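Local coordinates for protein ATP-dependent DNA ligase (Mycobacterium tuberculosis, PDB 6NHX) that joins DNA ends in an ATP-consuming reaction and, together with Ku, repairs double-strand breaks by non-homologous end joining, at residues Val89-Phe92 with Ser93-Gln96; Thr122-Gln125 with Asp126-Lys129; Glu132-Ala135 with Asn136-Leu140; Glu280-Pro283 with Glu284-Arg288. The protein carries 1 engineered substitution. One frame throughout, in Å; residues are numbered along the deposited sequence.

Contact 1: residues Val89-Phe92 with Ser93-Gln96; sequences VPSF and SQMQ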
loop_
_atom_site.group_PDB
_atom_site.type_symbol
_atom_site.label_atom_id
_atom_site.label_comp_id
_atom_site.label_asym_id
_atom_site.label_seq_id
_atom_site.Cartn_x
_atom_site.Cartn_y
_atom_site.Cartn_z
ATOM N N VAL A 89 0.226 7.393 10.809
ATOM C CA VAL A 89 -0.032 6.112 10.152
ATOM C C VAL A 89 0.409 6.199 8.694
ATOM O O VAL A 89 0.125 7.212 8.038
ATOM C CB VAL A 89 -1.518 5.749 10.273
ATOM C CG1 VAL A 89 -1.819 4.485 9.485
ATOM C CG2 VAL A 89 -1.898 5.573 11.732
ATOM N N PRO A 90 1.101 5.195 8.153
ATOM C CA PRO A 90 1.416 5.203 6.716
ATOM C C PRO A 90 0.173 5.455 5.880
ATOM O O PRO A 90 -0.901 4.902 6.138
ATOM C CB PRO A 90 1.978 3.802 6.474
ATOM C CG PRO A 90 2.622 3.449 7.795
ATOM C CD PRO A 90 1.692 4.029 8.838
ATOM N N SER A 91 0.310 6.335 4.889
ATOM C CA SER A 91 -0.788 6.710 3.999
ATOM C C SER A 91 -0.379 6.447 2.562
ATOM O O SER A 91 0.603 7.019 2.079
ATOM C CB SER A 91 -1.113 8.196 4.152
ATOM O OG SER A 91 -1.936 8.647 3.077
ATOM N N PHE A 92 -1.144 5.615 1.870
ATOM C CA PHE A 92 -0.820 5.343 0.479
ATOM C C PHE A 92 -0.998 6.589 -0.373
ATOM O O PHE A 92 -0.150 6.883 -1.222
ATOM C CB PHE A 92 -1.701 4.207 -0.035
ATOM C CG PHE A 92 -1.393 3.797 -1.427
ATOM C CD1 PHE A 92 -2.373 3.838 -2.400
ATOM C CD2 PHE A 92 -0.120 3.371 -1.763
ATOM C CE1 PHE A 92 -2.089 3.452 -3.701
ATOM C CE2 PHE A 92 0.173 2.990 -3.061
ATOM C CZ PHE A 92 -0.812 3.033 -4.029
ATOM N N SER A 93 -2.088 7.337 -0.162
ATOM C CA SER A 93 -2.329 8.518 -0.985
ATOM C C SER A 93 -1.265 9.582 -0.739
ATOM O O SER A 93 -0.860 10.282 -1.672
ATOM C CB SER A 93 -3.740 9.073 -0.771
ATOM O OG SER A 93 -3.943 9.539 0.549
ATOM N N GLN A 94 -0.785 9.721 0.505
ATOM C CA GLN A 94 0.279 10.692 0.732
ATOM C C GLN A 94 1.593 10.251 0.107
ATOM O O GLN A 94 2.365 11.096 -0.363
ATOM C CB GLN A 94 0.432 11.021 2.218
ATOM C CG GLN A 94 -0.824 11.685 2.760
ATOM C CD GLN A 94 -0.633 12.355 4.098
ATOM O OE1 GLN A 94 0.451 12.841 4.419
ATOM N NE2 GLN A 94 -1.699 12.395 4.888
ATOM N N MET A 95 1.862 8.947 0.081
ATOM C CA MET A 95 3.006 8.446 -0.665
ATOM C C MET A 95 2.852 8.719 -2.157
ATOM O O MET A 95 3.758 9.258 -2.802
ATOM C CB MET A 95 3.193 6.954 -0.397
ATOM C CG MET A 95 4.175 6.292 -1.334
ATOM S SD MET A 95 5.842 6.966 -1.209
ATOM C CE MET A 95 6.337 6.364 0.385
ATOM N N GLN A 96 1.690 8.376 -2.719
ATOM C CA GLN A 96 1.456 8.564 -4.145
ATOM C C GLN A 96 1.542 10.026 -4.554
ATOM O O GLN A 96 1.914 10.331 -5.695
ATOM C CB GLN A 96 0.067 8.022 -4.477
ATOM C CG GLN A 96 0.053 6.997 -5.553
ATOM C CD GLN A 96 -1.346 6.521 -5.876
ATOM O OE1 GLN A 96 -2.345 7.091 -5.418
ATOM N NE2 GLN A 96 -1.420 5.456 -6.645
#
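S91 N-caps helix 92-96: its OG accepts the backbone N-H of Q94 at 3.0 Å, and the bond is fairly straight (161°). The hydroxyl reaches this N-H because OG stands anti to the backbone N of S91 (chi1 166°), which turns it toward the first turn. CG of Q94 then packs beside the same oxygen, 3.3 Å from S91 OG. The Q94 chain runs on extended past the serine. S93 OG also comes to 3.3 Å from S91 OG, a weak and unsettled interaction. The backbone carbonyl of S91 takes the N-H of M95 and starts the helical bonding. Bent at chi2 and chi3, the M95 chain leads away from the cap and packs on V83, A81 and Y35. One residue after the cap, F92 O accepts Q96 N at 2.8 Å. The F92 ring and the Q96 amide meet on the same flank of the helix, their planes 43° apart. The ring also touches D33, a manganese ligand in a near-identical protein, and lies about 4 Å from a bound MES molecule. The amide is held from outside, since Q96 NE2 donates to L295 O. That same NE2 lies 3.6 Å from F92 CZ.

Contact 2: residues Thr122-Gln125 with Asp126-Lys129; sequences TRYQ and DRRK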
loop_
_atom_site.group_PDB
_atom_site.type_symbol
_atom_site.label_atom_id
_atom_site.label_comp_id
_atom_site.label_asym_id
_atom_site.label_seq_id
_atom_site.Cartn_x
_atom_site.Cartn_y
_atom_site.Cartn_z
ATOM N N THR A 122 16.262 -19.629 5.975
ATOM C CA THR A 122 16.151 -19.505 7.418
ATOM C C THR A 122 14.698 -19.189 7.773
ATOM O O THR A 122 14.034 -18.421 7.075
ATOM C CB THR A 122 17.077 -18.384 7.885
ATOM O OG1 THR A 122 18.429 -18.783 7.599
ATOM C CG2 THR A 122 16.926 -18.119 9.369
ATOM N N ARG A 123 14.198 -19.798 8.848
ATOM C CA ARG A 123 12.793 -19.626 9.216
ATOM C C ARG A 123 12.521 -18.180 9.619
ATOM O O ARG A 123 13.373 -17.509 10.222
ATOM C CB ARG A 123 12.457 -20.517 10.404
ATOM C CG ARG A 123 12.484 -22.003 10.105
ATOM C CD ARG A 123 12.602 -22.797 11.394
ATOM N NE ARG A 123 12.921 -24.199 11.148
ATOM C CZ ARG A 123 14.155 -24.691 11.094
ATOM N NH1 ARG A 123 15.205 -23.901 11.269
ATOM N NH2 ARG A 123 14.341 -25.978 10.864
ATOM N N TYR A 124 11.299 -17.715 9.304
ATOM C CA TYR A 124 10.910 -16.344 9.602
ATOM C C TYR A 124 11.244 -15.963 11.035
ATOM O O TYR A 124 11.761 -14.875 11.292
ATOM C CB TYR A 124 9.406 -16.184 9.345
ATOM C CG TYR A 124 8.846 -14.868 9.837
ATOM C CD1 TYR A 124 8.789 -13.752 9.002
ATOM C CD2 TYR A 124 8.394 -14.730 11.146
ATOM C CE1 TYR A 124 8.299 -12.542 9.452
ATOM C CE2 TYR A 124 7.905 -13.516 11.618
ATOM C CZ TYR A 124 7.849 -12.429 10.758
ATOM O OH TYR A 124 7.364 -11.227 11.235
ATOM N N GLN A 125 10.931 -16.844 11.988
ATOM C CA GLN A 125 11.136 -16.512 13.394
ATOM C C GLN A 125 12.592 -16.147 13.656
ATOM O O GLN A 125 12.886 -15.221 14.424
ATOM C CB GLN A 125 10.723 -17.709 14.247
ATOM C CG GLN A 125 10.981 -17.550 15.732
ATOM C CD GLN A 125 10.095 -18.459 16.556
ATOM O OE1 GLN A 125 8.874 -18.411 16.440
ATOM N NE2 GLN A 125 10.706 -19.303 17.382
ATOM N N ASP A 126 13.513 -16.840 12.988
ATOM C CA ASP A 126 14.939 -16.591 13.185
ATOM C C ASP A 126 15.415 -15.373 12.400
ATOM O O ASP A 126 16.258 -14.616 12.892
ATOM C CB ASP A 126 15.740 -17.831 12.793
ATOM C CG ASP A 126 15.345 -19.054 13.591
ATOM O OD1 ASP A 126 15.158 -18.914 14.813
ATOM O OD2 ASP A 126 15.232 -20.152 13.001
ATOM N N ARG A 127 14.911 -15.173 11.175
ATOM C CA ARG A 127 15.239 -13.949 10.449
ATOM C C ARG A 127 14.812 -12.718 11.247
ATOM O O ARG A 127 15.535 -11.712 11.290
ATOM C CB ARG A 127 14.581 -13.925 9.074
ATOM C CG ARG A 127 14.875 -15.135 8.187
ATOM C CD ARG A 127 14.541 -14.844 6.720
ATOM N NE ARG A 127 13.147 -14.406 6.518
ATOM C CZ ARG A 127 12.101 -15.201 6.318
ATOM N NH1 ARG A 127 12.244 -16.518 6.312
ATOM N NH2 ARG A 127 10.901 -14.673 6.135
ATOM N N ARG A 128 13.645 -12.791 11.898
ATOM C CA ARG A 128 13.135 -11.665 12.666
ATOM C C ARG A 128 14.060 -11.329 13.827
ATOM O O ARG A 128 14.346 -10.157 14.081
ATOM C CB ARG A 128 11.730 -11.983 13.180
ATOM C CG ARG A 128 10.631 -11.763 12.178
ATOM C CD ARG A 128 10.429 -10.304 11.756
ATOM N NE ARG A 128 10.241 -9.385 12.874
ATOM C CZ ARG A 128 9.652 -8.192 12.772
ATOM N NH1 ARG A 128 9.176 -7.784 11.604
ATOM N NH2 ARG A 128 9.553 -7.409 13.836
ATOM N N LYS A 129 14.522 -12.349 14.557
ATOM C CA LYS A 129 15.417 -12.088 15.680
ATOM C C LYS A 129 16.704 -11.434 15.200
ATOM O O LYS A 129 17.220 -10.508 15.840
ATOM C CB LYS A 129 15.696 -13.375 16.460
ATOM C CG LYS A 129 14.466 -13.932 17.160
ATOM C CD LYS A 129 14.593 -13.902 18.671
ATOM C CE LYS A 129 13.259 -14.225 19.337
ATOM N NZ LYS A 129 12.329 -13.057 19.329
HETATM O O HOH W 1 15.815 -21.340 10.617
#
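D126, Y124 and R127 carry the first turn of helix 124-136, with R123 at its N-cap position. D126 CB packs on T122 CG2 at 3.6 Å. Its carboxylate runs beside the R123 chain, and D126 OD2 stays 4.1 Å from R123 NH1, beyond a salt bridge. A water closes this gap: it donates to D126 OD2 and accepts from both the backbone N and NH1 of R123. R128 CG sits over one face of the Y124 ring, offset toward its rim, in a CH-pi contact 3.5 Å from the ring centroid. The R128 chain bends at chi2 and chi3 and follows the ring outward, and its NH2 ends on P143 O. Y124 OH bonds to E29. R127 folds back over the start of the helix, bent at chi3 (-56°). Its NH1 donates to T122 O at 2.7 Å, with the oxygen in the guanidinium plane. Y124 CA lies over a face of that group, which stands nearly perpendicular to the Y124 ring. R127 also forms a salt bridge with D110 and reaches S172 O. One carboxylate and two carbonyl oxygens thus probably compensate the buried positive charge, and they tie the helix start to D110 and S172.

Contact 3: residues Glu132-Ala135 with Asn136-Leu140; sequences ETLA and NATSL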
loop_
_atom_site.group_PDB
_atom_site.type_symbol
_atom_site.label_atom_id
_atom_site.label_comp_id
_atom_site.label_asym_id
_atom_site.label_seq_id
_atom_site.Cartn_x
_atom_site.Cartn_y
_atom_site.Cartn_z
ATOM N N GLU A 132 15.816 -7.795 14.362
ATOM C CA GLU A 132 15.612 -6.997 15.563
ATOM C C GLU A 132 16.946 -6.631 16.191
ATOM O O GLU A 132 17.151 -5.484 16.611
ATOM C CB GLU A 132 14.774 -7.770 16.580
ATOM C CG GLU A 132 13.370 -8.116 16.168
ATOM C CD GLU A 132 12.711 -9.034 17.179
ATOM O OE1 GLU A 132 11.467 -9.125 17.175
ATOM O OE2 GLU A 132 13.438 -9.664 17.984
ATOM N N THR A 133 17.874 -7.593 16.255
ATOM C CA THR A 133 19.207 -7.322 16.793
ATOM C C THR A 133 19.912 -6.243 15.985
ATOM O O THR A 133 20.509 -5.317 16.548
ATOM C CB THR A 133 20.048 -8.608 16.812
ATOM O OG1 THR A 133 19.434 -9.575 17.668
ATOM C CG2 THR A 133 21.474 -8.332 17.305
ATOM N N LEU A 134 19.866 -6.359 14.660
ATOM C CA LEU A 134 20.482 -5.362 13.792
ATOM C C LEU A 134 19.886 -3.983 14.033
ATOM O O LEU A 134 20.609 -2.984 14.136
ATOM C CB LEU A 134 20.290 -5.777 12.332
ATOM C CG LEU A 134 20.873 -4.821 11.288
ATOM C CD1 LEU A 134 22.387 -4.715 11.442
ATOM C CD2 LEU A 134 20.508 -5.248 9.868
ATOM N N ALA A 135 18.561 -3.915 14.150
ATOM C CA ALA A 135 17.904 -2.625 14.313
ATOM C C ALA A 135 18.143 -2.030 15.689
ATOM O O ALA A 135 18.195 -0.804 15.821
ATOM C CB ALA A 135 16.405 -2.754 14.080
ATOM N N ASN A 136 18.252 -2.868 16.725
ATOM C CA ASN A 136 18.494 -2.364 18.073
ATOM C C ASN A 136 19.828 -1.641 18.175
ATOM O O ASN A 136 20.020 -0.838 19.094
ATOM C CB ASN A 136 18.514 -3.515 19.079
ATOM C CG ASN A 136 17.157 -4.142 19.295
ATOM O OD1 ASN A 136 16.120 -3.546 19.000
ATOM N ND2 ASN A 136 17.158 -5.368 19.816
ATOM N N ALA A 137 20.758 -1.922 17.269
ATOM C CA ALA A 137 22.083 -1.327 17.299
ATOM C C ALA A 137 22.263 -0.203 16.286
ATOM O O ALA A 137 23.342 0.397 16.241
ATOM C CB ALA A 137 23.143 -2.408 17.070
ATOM N N THR A 138 21.249 0.098 15.475
ATOM C CA THR A 138 21.379 1.067 14.389
ATOM C C THR A 138 20.139 1.959 14.358
ATOM O O THR A 138 19.298 1.928 15.262
ATOM C CB THR A 138 21.566 0.351 13.047
ATOM O OG1 THR A 138 20.385 -0.406 12.762
ATOM C CG2 THR A 138 22.786 -0.579 13.077
ATOM N N SER A 139 20.018 2.745 13.280
ATOM C CA SER A 139 18.891 3.635 13.016
ATOM C C SER A 139 17.818 2.991 12.140
ATOM O O SER A 139 16.828 3.646 11.794
ATOM C CB SER A 139 19.382 4.900 12.312
ATOM O OG SER A 139 19.764 4.599 10.979
ATOM N N LEU A 140 18.017 1.746 11.741
ATOM C CA LEU A 140 17.019 1.042 10.957
ATOM C C LEU A 140 15.729 0.927 11.757
ATOM O O LEU A 140 15.749 0.622 12.955
ATOM C CB LEU A 140 17.560 -0.350 10.652
ATOM C CG LEU A 140 16.792 -1.286 9.721
ATOM C CD1 LEU A 140 16.598 -0.676 8.347
ATOM C CD2 LEU A 140 17.568 -2.585 9.617
#
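Near the C-terminal end of helix 124-136, N136 N donates to E132 O at 2.8 Å. Its side-chain amide folds back beside that carbonyl: N136 CG is 3.0 Å from E132 O, but neither end of the amide bonds to it. A137 follows with its N-H between two carbonyls. It makes weak bonds to both T133 O and L134 O, a sign that the regular pattern is giving way. T138 then turns the chain. Its N-H donates to A135 O at 3.2 Å, well above the carbonyl plane. Its hydroxyl donates to L134 O, with T138 OG1 2.9 Å from that oxygen. The torsion sets this up: OG1 lies between the backbone N and the carbonyl carbon (chi1 64°), facing back to the helix end. T138 CG2 passes the same carbonyl at 3.4 Å from L134 O. L140 returns toward the helix. Its N-H makes a weak bond to T138 OG1, and its CD2 meets L134 CD2 at 4.0 Å. A135 CB lies against the L140 backbone and CB. L134 packs on V75 and L140 on L77, both of strand 74-82. The T138 hydroxyl therefore serves the helix end as donor and, weakly, the returning chain as acceptor, while the buried leucines join the helix end to strand 74-82.

Contact 4: residues Glu280-Pro283 with Glu284-Arg288; sequences EWTP and EGRLR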
loop_
_atom_site.group_PDB
_atom_site.type_symbol
_atom_site.label_atom_id
_atom_site.label_comp_id
_atom_site.label_asym_id
_atom_site.label_seq_id
_atom_site.Cartn_x
_atom_site.Cartn_y
_atom_site.Cartn_z
ATOM N N GLU A 280 -20.668 -0.859 3.396
ATOM C CA GLU A 280 -21.566 -1.743 2.666
ATOM C C GLU A 280 -22.061 -1.009 1.431
ATOM O O GLU A 280 -21.991 0.218 1.344
ATOM C CB GLU A 280 -22.787 -2.160 3.509
ATOM C CG GLU A 280 -22.474 -2.839 4.839
ATOM C CD GLU A 280 -21.814 -4.200 4.673
ATOM O OE1 GLU A 280 -21.945 -4.803 3.585
ATOM O OE2 GLU A 280 -21.159 -4.664 5.632
ATOM N N TRP A 281 -22.572 -1.776 0.473
ATOM C CA TRP A 281 -23.276 -1.191 -0.657
ATOM C C TRP A 281 -24.700 -0.856 -0.236
ATOM O O TRP A 281 -25.316 -1.586 0.547
ATOM C CB TRP A 281 -23.343 -2.191 -1.813
ATOM C CG TRP A 281 -22.036 -2.469 -2.494
ATOM C CD1 TRP A 281 -21.144 -3.447 -2.174
ATOM C CD2 TRP A 281 -21.493 -1.788 -3.634
ATOM N NE1 TRP A 281 -20.071 -3.411 -3.035
ATOM C CE2 TRP A 281 -20.262 -2.402 -3.940
ATOM C CE3 TRP A 281 -21.924 -0.714 -4.419
ATOM C CZ2 TRP A 281 -19.457 -1.978 -4.998
ATOM C CZ3 TRP A 281 -21.126 -0.297 -5.473
ATOM C CH2 TRP A 281 -19.907 -0.926 -5.751
ATOM N N THR A 282 -25.213 0.261 -0.731
ATOM C CA THR A 282 -26.642 0.496 -0.610
ATOM C C THR A 282 -27.372 -0.312 -1.675
ATOM O O THR A 282 -26.779 -0.713 -2.679
ATOM C CB THR A 282 -26.963 1.969 -0.824
ATOM O OG1 THR A 282 -26.843 2.275 -2.217
ATOM C CG2 THR A 282 -26.048 2.867 -0.013
ATOM N N PRO A 283 -28.669 -0.566 -1.486
ATOM C CA PRO A 283 -29.423 -1.280 -2.529
ATOM C C PRO A 283 -29.444 -0.567 -3.877
ATOM O O PRO A 283 -29.626 -1.228 -4.904
ATOM C CB PRO A 283 -30.826 -1.419 -1.922
ATOM C CG PRO A 283 -30.894 -0.371 -0.856
ATOM C CD PRO A 283 -29.504 -0.272 -0.309
ATOM N N GLU A 284 -29.238 0.750 -3.910
ATOM C CA GLU A 284 -29.167 1.506 -5.158
ATOM C C GLU A 284 -27.798 1.444 -5.829
ATOM O O GLU A 284 -27.630 2.023 -6.908
ATOM C CB GLU A 284 -29.545 2.967 -4.909
ATOM C CG GLU A 284 -30.972 3.165 -4.414
ATOM C CD GLU A 284 -31.130 2.883 -2.927
ATOM O OE1 GLU A 284 -32.257 2.547 -2.503
ATOM O OE2 GLU A 284 -30.129 2.992 -2.182
ATOM N N GLY A 285 -26.821 0.776 -5.229
ATOM C CA GLY A 285 -25.509 0.650 -5.826
ATOM C C GLY A 285 -24.495 1.692 -5.412
ATOM O O GLY A 285 -23.511 1.890 -6.135
ATOM N N ARG A 286 -24.692 2.357 -4.281
ATOM C CA ARG A 286 -23.736 3.341 -3.792
ATOM C C ARG A 286 -22.883 2.745 -2.675
ATOM O O ARG A 286 -23.308 1.836 -1.963
ATOM C CB ARG A 286 -24.456 4.580 -3.258
ATOM C CG ARG A 286 -25.491 5.169 -4.210
ATOM C CD ARG A 286 -24.822 5.770 -5.437
ATOM N NE ARG A 286 -25.784 6.435 -6.313
ATOM C CZ ARG A 286 -26.214 7.679 -6.127
ATOM N NH1 ARG A 286 -25.772 8.383 -5.090
ATOM N NH2 ARG A 286 -27.087 8.220 -6.971
ATOM N N LEU A 287 -21.671 3.274 -2.520
ATOM C CA LEU A 287 -20.760 2.834 -1.468
ATOM C C LEU A 287 -20.983 3.688 -0.222
ATOM O O LEU A 287 -20.838 4.915 -0.270
ATOM C CB LEU A 287 -19.311 2.922 -1.945
ATOM C CG LEU A 287 -18.949 1.975 -3.087
ATOM C CD1 LEU A 287 -17.654 2.430 -3.751
ATOM C CD2 LEU A 287 -18.817 0.539 -2.592
ATOM N N ARG A 288 -21.347 3.043 0.886
ATOM C CA ARG A 288 -21.509 3.747 2.149
ATOM C C ARG A 288 -20.166 3.906 2.854
ATOM O O ARG A 288 -19.272 3.060 2.734
ATOM C CB ARG A 288 -22.470 2.995 3.071
ATOM C CG ARG A 288 -23.929 3.183 2.730
ATOM C CD ARG A 288 -24.815 2.818 3.903
ATOM N NE ARG A 288 -26.160 3.363 3.743
ATOM C CZ ARG A 288 -27.236 2.628 3.489
ATOM N NH1 ARG A 288 -27.130 1.311 3.376
ATOM N NH2 ARG A 288 -28.420 3.207 3.354
HETATM O O HOH W 2 -28.075 4.664 -2.277
#
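T282 OG1 is gripped from several sides. R286 N donates to it at 3.0 Å, and E284 N adds a weak bond. A water lies 2.7 Å from T282 OG1 and donates to E284 OE2, linking the hydroxyl to the carboxylate. OG1 takes this place because it lies between the backbone N and the carbonyl carbon of T282 (chi1 74°), which points it into the turn. That turn is type I, from T282 to G285, and is closed by G285 N on T282 O. With its positive phi (93°), G285 makes a G1 beta bulge with R286 opposite T282. Turn and bulge form the end of a beta hairpin between strands 273-278 and 291-295 of the C-terminal OB-type domain. T282 N donates to R286 O at 2.8 Å, and R288 N donates to E280 O; W281 and L287 form the non-hydrogen-bonded pair between these bonds. L287 CD2 sits over the six-membered ring of W281 in a CH-pi contact, 3.4 Å from its centroid and 7° off the normal. G285 O approaches the same indole at its edge, 3.3 Å from W281 CZ3. L287 packs inward on V194, V276 and M213, while W281 also meets R306 in a cation-pi contact. On the other side of the hairpin, the methyl of T282 lies over the guanidinium face of R288. Nearer the backbone, T282 CG2 touches R288 CG at 3.5 Å.

Overall arrangement
Contacts 1, 2 and 3 belong to the nucleotide-binding ligase domain, and contact 4 to the OB-type domain. Contacts 2 and 3 share helix 124-136, at its two ends, with centres 15 Å apart. Contact 1 lies nearer the middle of the chain, its centre 28 Å from that of contact 2 and 26 Å from that of contact 4. The side chains of F92 in contact 1 and R128 in contact 2 come to about 7 Å from the bound ATP, that of E132 in contact 3 to about 13 Å. The F92 side chain is also about 4 Å from that of D33, a probable manganese ligand. The centres of contacts 3 and 4 are 47 Å apart.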